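Local atomic coordinates of pathogenicity island protein (Staphylococcus aureus subsp. aureus, PDB entry 3HL6), a protein that is of unknown function but is encoded by a Staphylococcus aureus pathogenicity island, a class of mobile genetic element. Residues 15-20 / 33-38; 44-49 / 53-58. All blocks are in the same frame, centred on the assembly; numbering follows the deposited sequence.

Interaction 1: 15-20 / 33-38; sequences GTLLRY and CCFKLY
Thr-16 and Leu-17 rest on Leu-37 and Phe-35 where helix 13-30 packs over strand 33-37, the second strand of a beta-alpha-beta crossover that starts from strand 4-6. Helix segment and strand run nearly antiparallel, at 157°, with their axes 10.8 Å apart, so contact is left to the side chains and no hydrogen bond crosses. Leu-37 shows how the layers meet. Its CB points toward the helix, CG lies anti to the carbonyl carbon (chi1 -83°), and from there the two methyls diverge to different neighbours. CD1 reaches the Thr-16 methyl, with CG2 of Thr-16 at 3.9 Å from CD1 of Leu-37; the two side chains run past each other from opposite directions. The other methyl, CD2, meets CD2 of Leu-17 at 4.1 Å, and also lies in the plane of the Phe-35 ring at its edge. The polar branch of Thr-16 is engaged away from the strand: OG1 is hydrogen-bonded to OD1 of Asn-8 and to the backbone N of Glu-9, in the loop between strand 4-6 and helix 13-30, which leaves CG2 as the branch facing Leu-37. This buried seam continues into the sheet, since Tyr-46 of the adjacent strand touches Leu-17 and Leu-37 and meets the Phe-35 ring with the planes about 20° apart. Phe-35 itself projects toward the helix and offers the edge of its ring to Leu-17: CD2 of Leu-17 sits near the ring plane, 3.8 Å from CE2 and 3.9 Å from CZ of Phe-35.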
ATOM      1  N   GLY B  15      -3.071  -5.114   1.177  1.00 37.03           N
ATOM      2  CA  GLY B  15      -3.043  -4.200   2.325  1.00 36.87           C
ATOM      3  C   GLY B  15      -3.010  -4.800   3.739  1.00 37.60           C
ATOM      4  O   GLY B  15      -2.242  -4.346   4.581  1.00 37.45           O
ATOM      5  N   THR B  16      -3.863  -5.793   4.020  1.00 37.88           N
ATOM      6  CA  THR B  16      -3.906  -6.428   5.329  1.00 37.39           C
ATOM      7  C   THR B  16      -2.568  -7.121   5.498  1.00 37.99           C
ATOM      8  O   THR B  16      -1.981  -7.109   6.562  1.00 38.92           O
ATOM      9  CB  THR B  16      -5.047  -7.512   5.434  1.00 37.93           C
ATOM     10  OG1 THR B  16      -6.339  -6.930   5.248  1.00 35.94           O
ATOM     11  CG2 THR B  16      -5.012  -8.235   6.778  1.00 37.41           C
ATOM     12  N   LEU B  17      -2.079  -7.729   4.434  1.00 39.11           N
ATOM     13  CA  LEU B  17      -0.768  -8.385   4.460  1.00 40.46           C
ATOM     14  C   LEU B  17       0.404  -7.411   4.688  1.00 41.70           C
ATOM     15  O   LEU B  17       1.331  -7.737   5.431  1.00 42.47           O
ATOM     16  CB  LEU B  17      -0.528  -9.142   3.166  1.00 39.67           C
ATOM     17  CG  LEU B  17      -1.273 -10.452   3.023  1.00 39.32           C
ATOM     18  CD1 LEU B  17      -1.132 -10.961   1.592  1.00 36.01           C
ATOM     19  CD2 LEU B  17      -0.735 -11.481   4.047  1.00 38.90           C
ATOM     20  N   LEU B  18       0.361  -6.235   4.066  1.00 42.55           N
ATOM     21  CA  LEU B  18       1.419  -5.242   4.258  1.00 44.17           C
ATOM     22  C   LEU B  18       1.428  -4.801   5.712  1.00 44.91           C
ATOM     23  O   LEU B  18       2.476  -4.652   6.323  1.00 44.72           O
ATOM     24  CB  LEU B  18       1.239  -4.024   3.306  1.00 45.05           C
ATOM     25  CG  LEU B  18       2.371  -2.974   3.184  1.00 44.89           C
ATOM     26  CD1 LEU B  18       3.636  -3.653   2.745  1.00 42.84           C
ATOM     27  CD2 LEU B  18       2.050  -1.801   2.203  1.00 44.32           C
ATOM     28  N   ARG B  19       0.246  -4.625   6.285  1.00 46.26           N
ATOM     29  CA  ARG B  19       0.163  -4.158   7.666  1.00 47.22           C
ATOM     30  C   ARG B  19       0.672  -5.183   8.686  1.00 47.74           C
ATOM     31  O   ARG B  19       1.290  -4.844   9.701  1.00 47.64           O
ATOM     32  CB  ARG B  19      -1.268  -3.781   8.039  1.00 47.49           C
ATOM     33  CG  ARG B  19      -1.293  -3.163   9.404  1.00 47.91           C
ATOM     34  CD  ARG B  19      -2.643  -2.957   9.941  1.00 51.56           C
ATOM     35  NE  ARG B  19      -2.530  -2.507  11.325  1.00 56.18           N
ATOM     36  CZ  ARG B  19      -2.911  -3.211  12.389  1.00 55.55           C
ATOM     37  NH1 ARG B  19      -3.462  -4.414  12.241  1.00 56.61           N
ATOM     38  NH2 ARG B  19      -2.744  -2.698  13.599  1.00 52.00           N
ATOM     39  N   TYR B  20       0.384  -6.446   8.447  1.00 48.46           N
ATOM     40  CA  TYR B  20       0.847  -7.432   9.399  1.00 48.90           C
ATOM     41  C   TYR B  20       2.319  -7.652   9.162  1.00 48.35           C
ATOM     42  O   TYR B  20       3.053  -7.881  10.096  1.00 48.45           O
ATOM     43  CB  TYR B  20      -0.026  -8.709   9.372  1.00 49.06           C
ATOM     44  CG  TYR B  20      -1.277  -8.474  10.208  1.00 51.73           C
ATOM     45  CD1 TYR B  20      -1.294  -8.773  11.570  1.00 53.38           C
ATOM     46  CD2 TYR B  20      -2.411  -7.876   9.660  1.00 54.54           C
ATOM     47  CE1 TYR B  20      -2.415  -8.517  12.360  1.00 54.27           C
ATOM     48  CE2 TYR B  20      -3.550  -7.612  10.441  1.00 55.13           C
ATOM     49  CZ  TYR B  20      -3.539  -7.933  11.799  1.00 56.03           C
ATOM     50  OH  TYR B  20      -4.650  -7.679  12.603  1.00 55.96           O
ATOM     51  N   CYS B  33       5.916 -16.660  12.553  1.00 71.65           N
ATOM     52  CA  CYS B  33       4.472 -16.538  12.691  1.00 71.04           C
ATOM     53  C   CYS B  33       3.846 -17.135  11.464  1.00 69.83           C
ATOM     54  O   CYS B  33       4.488 -17.290  10.432  1.00 70.37           O
ATOM     55  CB  CYS B  33       4.049 -15.076  12.797  1.00 70.93           C
ATOM     56  SG  CYS B  33       5.193 -14.091  13.777  1.00 74.75           S
ATOM     57  N   CYS B  34       2.580 -17.467  11.575  1.00 68.13           N
ATOM     58  CA  CYS B  34       1.969 -18.309  10.591  1.00 66.48           C
ATOM     59  C   CYS B  34       0.463 -18.079  10.630  1.00 65.19           C
ATOM     60  O   CYS B  34      -0.169 -18.159  11.686  1.00 64.97           O
ATOM     61  CB  CYS B  34       2.321 -19.757  10.886  1.00 66.23           C
ATOM     62  SG  CYS B  34       1.661 -20.872   9.688  1.00 68.23           S
ATOM     63  N   PHE B  35      -0.119 -17.748   9.487  1.00 63.55           N
ATOM     64  CA  PHE B  35      -1.521 -17.387   9.515  1.00 62.03           C
ATOM     65  C   PHE B  35      -2.266 -17.647   8.222  1.00 61.12           C
ATOM     66  O   PHE B  35      -1.685 -18.054   7.232  1.00 60.66           O
ATOM     67  CB  PHE B  35      -1.709 -15.945  10.010  1.00 61.72           C
ATOM     68  CG  PHE B  35      -1.058 -14.918   9.152  1.00 59.56           C
ATOM     69  CD1 PHE B  35       0.275 -14.592   9.329  1.00 58.99           C
ATOM     70  CD2 PHE B  35      -1.774 -14.276   8.167  1.00 56.79           C
ATOM     71  CE1 PHE B  35       0.878 -13.627   8.542  1.00 58.27           C
ATOM     72  CE2 PHE B  35      -1.170 -13.313   7.382  1.00 57.16           C
ATOM     73  CZ  PHE B  35       0.153 -12.986   7.578  1.00 56.48           C
ATOM     74  N   LYS B  36      -3.574 -17.452   8.284  1.00 60.78           N
ATOM     75  CA  LYS B  36      -4.430 -17.434   7.116  1.00 60.93           C
ATOM     76  C   LYS B  36      -5.255 -16.160   7.184  1.00 60.83           C
ATOM     77  O   LYS B  36      -5.431 -15.579   8.261  1.00 60.15           O
ATOM     78  CB  LYS B  36      -5.339 -18.663   7.089  1.00 60.58           C
ATOM     79  CG  LYS B  36      -4.622 -19.931   7.513  1.00 62.42           C
ATOM     80  CD  LYS B  36      -5.102 -21.171   6.744  1.00 66.52           C
ATOM     81  CE  LYS B  36      -6.569 -21.520   7.079  1.00 68.83           C
ATOM     82  NZ  LYS B  36      -6.877 -22.965   6.852  1.00 69.14           N
ATOM     83  N   LEU B  37      -5.728 -15.716   6.021  1.00 61.16           N
ATOM     84  CA  LEU B  37      -6.782 -14.707   5.944  1.00 61.37           C
ATOM     85  C   LEU B  37      -8.164 -15.334   5.866  1.00 61.86           C
ATOM     86  O   LEU B  37      -8.390 -16.334   5.173  1.00 61.95           O
ATOM     87  CB  LEU B  37      -6.578 -13.795   4.733  1.00 61.29           C
ATOM     88  CG  LEU B  37      -5.597 -12.663   4.976  1.00 59.61           C
ATOM     89  CD1 LEU B  37      -5.979 -11.937   6.211  1.00 59.68           C
ATOM     90  CD2 LEU B  37      -4.263 -13.272   5.216  1.00 63.38           C
ATOM     91  N   TYR B  38      -9.115 -14.725   6.551  1.00 62.28           N
ATOM     92  CA  TYR B  38     -10.454 -15.233   6.468  1.00 62.35           C
ATOM     93  C   TYR B  38     -11.104 -15.038   5.094  1.00 61.73           C
ATOM     94  O   TYR B  38     -11.181 -13.932   4.583  1.00 61.71           O
ATOM     95  CB  TYR B  38     -11.323 -14.707   7.604  1.00 63.01           C
ATOM     96  CG  TYR B  38     -12.517 -15.596   7.757  1.00 65.55           C
ATOM     97  CD1 TYR B  38     -12.384 -16.885   8.285  1.00 68.12           C
ATOM     98  CD2 TYR B  38     -13.768 -15.184   7.306  1.00 68.08           C
ATOM     99  CE1 TYR B  38     -13.488 -17.731   8.391  1.00 69.80           C
ATOM    100  CE2 TYR B  38     -14.874 -16.011   7.411  1.00 70.23           C
ATOM    101  CZ  TYR B  38     -14.725 -17.282   7.948  1.00 70.61           C
ATOM    102  OH  TYR B  38     -15.832 -18.086   8.037  1.00 73.84           O
TER

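Interaction 2: 44-49 / 53-58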
ATOM      1  N   MET B  44      -4.444 -19.106   0.925  1.00 51.24           N
ATOM      2  CA  MET B  44      -3.007 -19.204   1.070  1.00 51.36           C
ATOM      3  C   MET B  44      -2.680 -19.445   2.522  1.00 51.73           C
ATOM      4  O   MET B  44      -3.402 -18.985   3.412  1.00 52.14           O
ATOM      5  CB  MET B  44      -2.321 -17.926   0.575  1.00 51.02           C
ATOM      6  CG  MET B  44      -2.363 -17.749  -0.932  1.00 49.98           C
ATOM      7  SD  MET B  44      -1.914 -16.058  -1.378  1.00 49.95           S
ATOM      8  CE  MET B  44      -2.064 -16.062  -3.162  1.00 48.92           C
ATOM      9  N   VAL B  45      -1.588 -20.160   2.761  1.00 51.78           N
ATOM     10  CA  VAL B  45      -0.958 -20.185   4.073  1.00 51.71           C
ATOM     11  C   VAL B  45       0.221 -19.202   4.093  1.00 52.01           C
ATOM     12  O   VAL B  45       1.128 -19.280   3.256  1.00 51.15           O
ATOM     13  CB  VAL B  45      -0.483 -21.629   4.394  1.00 52.09           C
ATOM     14  CG1 VAL B  45       0.332 -21.685   5.695  1.00 51.15           C
ATOM     15  CG2 VAL B  45      -1.681 -22.568   4.449  1.00 51.64           C
ATOM     16  N   TYR B  46       0.207 -18.267   5.038  1.00 52.52           N
ATOM     17  CA  TYR B  46       1.257 -17.235   5.079  1.00 53.24           C
ATOM     18  C   TYR B  46       2.208 -17.459   6.230  1.00 54.28           C
ATOM     19  O   TYR B  46       1.786 -17.722   7.347  1.00 55.20           O
ATOM     20  CB  TYR B  46       0.664 -15.827   5.217  1.00 52.41           C
ATOM     21  CG  TYR B  46      -0.406 -15.507   4.204  1.00 51.37           C
ATOM     22  CD1 TYR B  46      -1.743 -15.825   4.458  1.00 49.91           C
ATOM     23  CD2 TYR B  46      -0.089 -14.890   2.987  1.00 48.70           C
ATOM     24  CE1 TYR B  46      -2.729 -15.531   3.539  1.00 49.17           C
ATOM     25  CE2 TYR B  46      -1.080 -14.588   2.056  1.00 48.17           C
ATOM     26  CZ  TYR B  46      -2.397 -14.922   2.340  1.00 49.68           C
ATOM     27  OH  TYR B  46      -3.402 -14.637   1.437  1.00 51.45           O
ATOM     28  N   VAL B  47       3.499 -17.321   5.966  1.00 55.22           N
ATOM     29  CA  VAL B  47       4.494 -17.507   6.987  1.00 55.38           C
ATOM     30  C   VAL B  47       5.409 -16.293   7.028  1.00 56.47           C
ATOM     31  O   VAL B  47       5.895 -15.828   5.990  1.00 56.69           O
ATOM     32  CB  VAL B  47       5.302 -18.783   6.725  1.00 55.16           C
ATOM     33  CG1 VAL B  47       6.553 -18.797   7.571  1.00 54.83           C
ATOM     34  CG2 VAL B  47       4.437 -20.032   7.002  1.00 55.13           C
ATOM     35  N   MET B  48       5.623 -15.772   8.234  1.00 57.42           N
ATOM     36  CA  MET B  48       6.612 -14.738   8.477  1.00 58.11           C
ATOM     37  C   MET B  48       7.785 -15.390   9.134  1.00 58.56           C
ATOM     38  O   MET B  48       7.700 -15.801  10.269  1.00 59.40           O
ATOM     39  CB  MET B  48       6.068 -13.705   9.450  1.00 58.05           C
ATOM     40  CG  MET B  48       5.005 -12.818   8.898  1.00 59.17           C
ATOM     41  SD  MET B  48       5.748 -11.329   8.211  1.00 63.54           S
ATOM     42  CE  MET B  48       7.106 -11.005   9.336  1.00 61.15           C
ATOM     43  N   MET B  49       8.904 -15.468   8.453  1.00 58.94           N
ATOM     44  CA  MET B  49      10.056 -16.052   9.079  1.00 59.00           C
ATOM     45  C   MET B  49      11.280 -15.210   8.749  1.00 58.83           C
ATOM     46  O   MET B  49      11.577 -14.958   7.595  1.00 58.76           O
ATOM     47  CB  MET B  49      10.215 -17.480   8.589  1.00 59.27           C
ATOM     48  CG  MET B  49      11.354 -18.241   9.216  1.00 61.40           C
ATOM     49  SD  MET B  49      11.224 -19.984   8.788  1.00 64.13           S
ATOM     50  CE  MET B  49       9.465 -20.265   8.985  1.00 66.08           C
ATOM     51  N   LEU B  53       8.081 -12.602   4.258  1.00 51.76           N
ATOM     52  CA  LEU B  53       6.725 -13.146   4.183  1.00 50.42           C
ATOM     53  C   LEU B  53       6.714 -14.145   3.049  1.00 49.83           C
ATOM     54  O   LEU B  53       7.255 -13.871   1.990  1.00 50.26           O
ATOM     55  CB  LEU B  53       5.699 -12.030   3.951  1.00 50.06           C
ATOM     56  CG  LEU B  53       4.205 -12.378   3.779  1.00 49.65           C
ATOM     57  CD1 LEU B  53       3.623 -13.134   4.962  1.00 48.59           C
ATOM     58  CD2 LEU B  53       3.380 -11.136   3.547  1.00 47.22           C
ATOM     59  N   PHE B  54       6.156 -15.328   3.290  1.00 49.33           N
ATOM     60  CA  PHE B  54       6.052 -16.382   2.271  1.00 47.88           C
ATOM     61  C   PHE B  54       4.607 -16.823   2.194  1.00 47.84           C
ATOM     62  O   PHE B  54       3.834 -16.604   3.124  1.00 47.41           O
ATOM     63  CB  PHE B  54       6.923 -17.604   2.611  1.00 47.36           C
ATOM     64  CG  PHE B  54       8.377 -17.302   2.702  1.00 46.43           C
ATOM     65  CD1 PHE B  54       9.173 -17.320   1.574  1.00 46.95           C
ATOM     66  CD2 PHE B  54       8.945 -16.976   3.908  1.00 45.32           C
ATOM     67  CE1 PHE B  54      10.486 -17.022   1.657  1.00 46.44           C
ATOM     68  CE2 PHE B  54      10.263 -16.686   4.004  1.00 43.06           C
ATOM     69  CZ  PHE B  54      11.036 -16.706   2.890  1.00 46.99           C
ATOM     70  N   SER B  55       4.257 -17.478   1.100  1.00 47.93           N
ATOM     71  CA  SER B  55       2.890 -17.841   0.867  1.00 48.91           C
ATOM     72  C   SER B  55       2.824 -19.019  -0.096  1.00 49.61           C
ATOM     73  O   SER B  55       3.673 -19.163  -0.981  1.00 49.52           O
ATOM     74  CB  SER B  55       2.135 -16.656   0.310  1.00 48.86           C
ATOM     75  OG  SER B  55       1.082 -17.127  -0.472  1.00 50.65           O
ATOM     76  N   HIS B  56       1.843 -19.893   0.115  1.00 50.38           N
ATOM     77  CA  HIS B  56       1.562 -20.968  -0.834  1.00 51.65           C
ATOM     78  C   HIS B  56       0.096 -21.286  -0.720  1.00 52.55           C
ATOM     79  O   HIS B  56      -0.459 -21.341   0.379  1.00 52.14           O
ATOM     80  CB  HIS B  56       2.448 -22.213  -0.588  1.00 50.82           C
ATOM     81  CG  HIS B  56       2.056 -23.003   0.615  1.00 51.40           C
ATOM     82  ND1 HIS B  56       2.709 -22.891   1.826  1.00 51.50           N
ATOM     83  CD2 HIS B  56       1.060 -23.904   0.805  1.00 49.75           C
ATOM     84  CE1 HIS B  56       2.127 -23.679   2.715  1.00 48.95           C
ATOM     85  NE2 HIS B  56       1.124 -24.299   2.119  1.00 51.18           N
ATOM     86  N   VAL B  57      -0.556 -21.455  -1.856  1.00 54.55           N
ATOM     87  CA  VAL B  57      -1.941 -21.888  -1.803  1.00 56.39           C
ATOM     88  C   VAL B  57      -1.917 -23.267  -1.200  1.00 58.15           C
ATOM     89  O   VAL B  57      -0.949 -24.018  -1.330  1.00 57.46           O
ATOM     90  CB  VAL B  57      -2.656 -21.924  -3.178  1.00 56.32           C
ATOM     91  CG1 VAL B  57      -2.605 -20.561  -3.838  1.00 55.40           C
ATOM     92  CG2 VAL B  57      -2.056 -22.991  -4.070  1.00 55.60           C
ATOM     93  N   TYR B  58      -2.989 -23.595  -0.508  1.00 60.83           N
ATOM     94  CA  TYR B  58      -2.997 -24.805   0.255  1.00 63.30           C
ATOM     95  C   TYR B  58      -3.382 -25.959  -0.680  1.00 64.32           C
ATOM     96  O   TYR B  58      -4.363 -25.872  -1.401  1.00 64.25           O
ATOM     97  CB  TYR B  58      -3.931 -24.606   1.431  1.00 63.78           C
ATOM     98  CG  TYR B  58      -4.592 -25.848   1.921  1.00 66.24           C
ATOM     99  CD1 TYR B  58      -4.007 -26.613   2.924  1.00 68.22           C
ATOM    100  CD2 TYR B  58      -5.814 -26.246   1.399  1.00 67.56           C
ATOM    101  CE1 TYR B  58      -4.617 -27.755   3.386  1.00 70.01           C
ATOM    102  CE2 TYR B  58      -6.428 -27.373   1.854  1.00 70.82           C
ATOM    103  CZ  TYR B  58      -5.827 -28.125   2.846  1.00 70.59           C
ATOM    104  OH  TYR B  58      -6.451 -29.254   3.286  1.00 72.96           O
TER
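The carbonyl oxygen of Val-47 is gripped by one N-H of the facing strand and also approached by a CA-H: Phe-54 N gives a hydrogen bond of 2.8 Å lying in the carbonyl plane, and CA of Leu-53 adds a CA-H...O contact at 3.3 Å. The return bond, from Val-47 N to Phe-54 O, is 3.0 Å long and nearly straight at the hydrogen (165°), although its donor stands above the carbonyl plane. One hydrogen-bonded pair further on, Val-45 N reaches His-56 O at 2.9 Å, while the reciprocal bond from His-56 N to Val-45 O is longer and more bent. These reciprocal bonds join the arms of an antiparallel beta hairpin, the third and fourth strands of a five-stranded mixed sheet, and the alternating side chains give it two unlike faces. Val-45, Val-47, Phe-54 and His-56 form the partly exposed one. There Val-45 and His-56 lie side by side, and CB of Val-45 sits over the imidazole face in a CH-pi contact, 4.1 Å from the centroid of the His-56 ring. A hydrogen bond between ND1 of His-56 and OG of Ser-67 probably helps fix the rotation of that ring. Tyr-46, Met-48, Leu-53 and Ser-55 make the buried face; helix 13-30 packs on the first three, and Ser-55 meets Tyr-160 of helix 152-163. CD1 of Leu-53 touches CB of Tyr-46 at 4.0 Å and CG of Met-48 at 4.2 Å, and the Tyr-46 hydroxyl is hydrogen-bonded to Asp-40. Toward the other end of the pairing the extended Met-44 side chain passes beside Ser-55, its SD 3.3 Å from Ser-55 OG, and its CG meets CG1 of Val-57.

Overall arrangement
From the N terminus the chain passes through strand 4-6 into helix 13-30, and interaction 1 closes the first loop when strand 33-37 comes back beneath the helix. A short connection leads to strand 44-49, which turns directly into strand 52-57, and interaction 2 closes this much shorter loop, a hairpin. The two loops follow in series, neither enclosing nor crossing the other. Their centres lie about 9 Å apart, as strands 33-37 and 44-49 are neighbours in one mixed sheet, joined by backbone pairing of Phe-35 with Tyr-46 and Cys-33 with Met-48. The crossover and the hairpin thus share one core beneath helix 13-30, with helices 152-163 and 171-184 packing at the end of the hairpin where Met-44 pairs with Val-57.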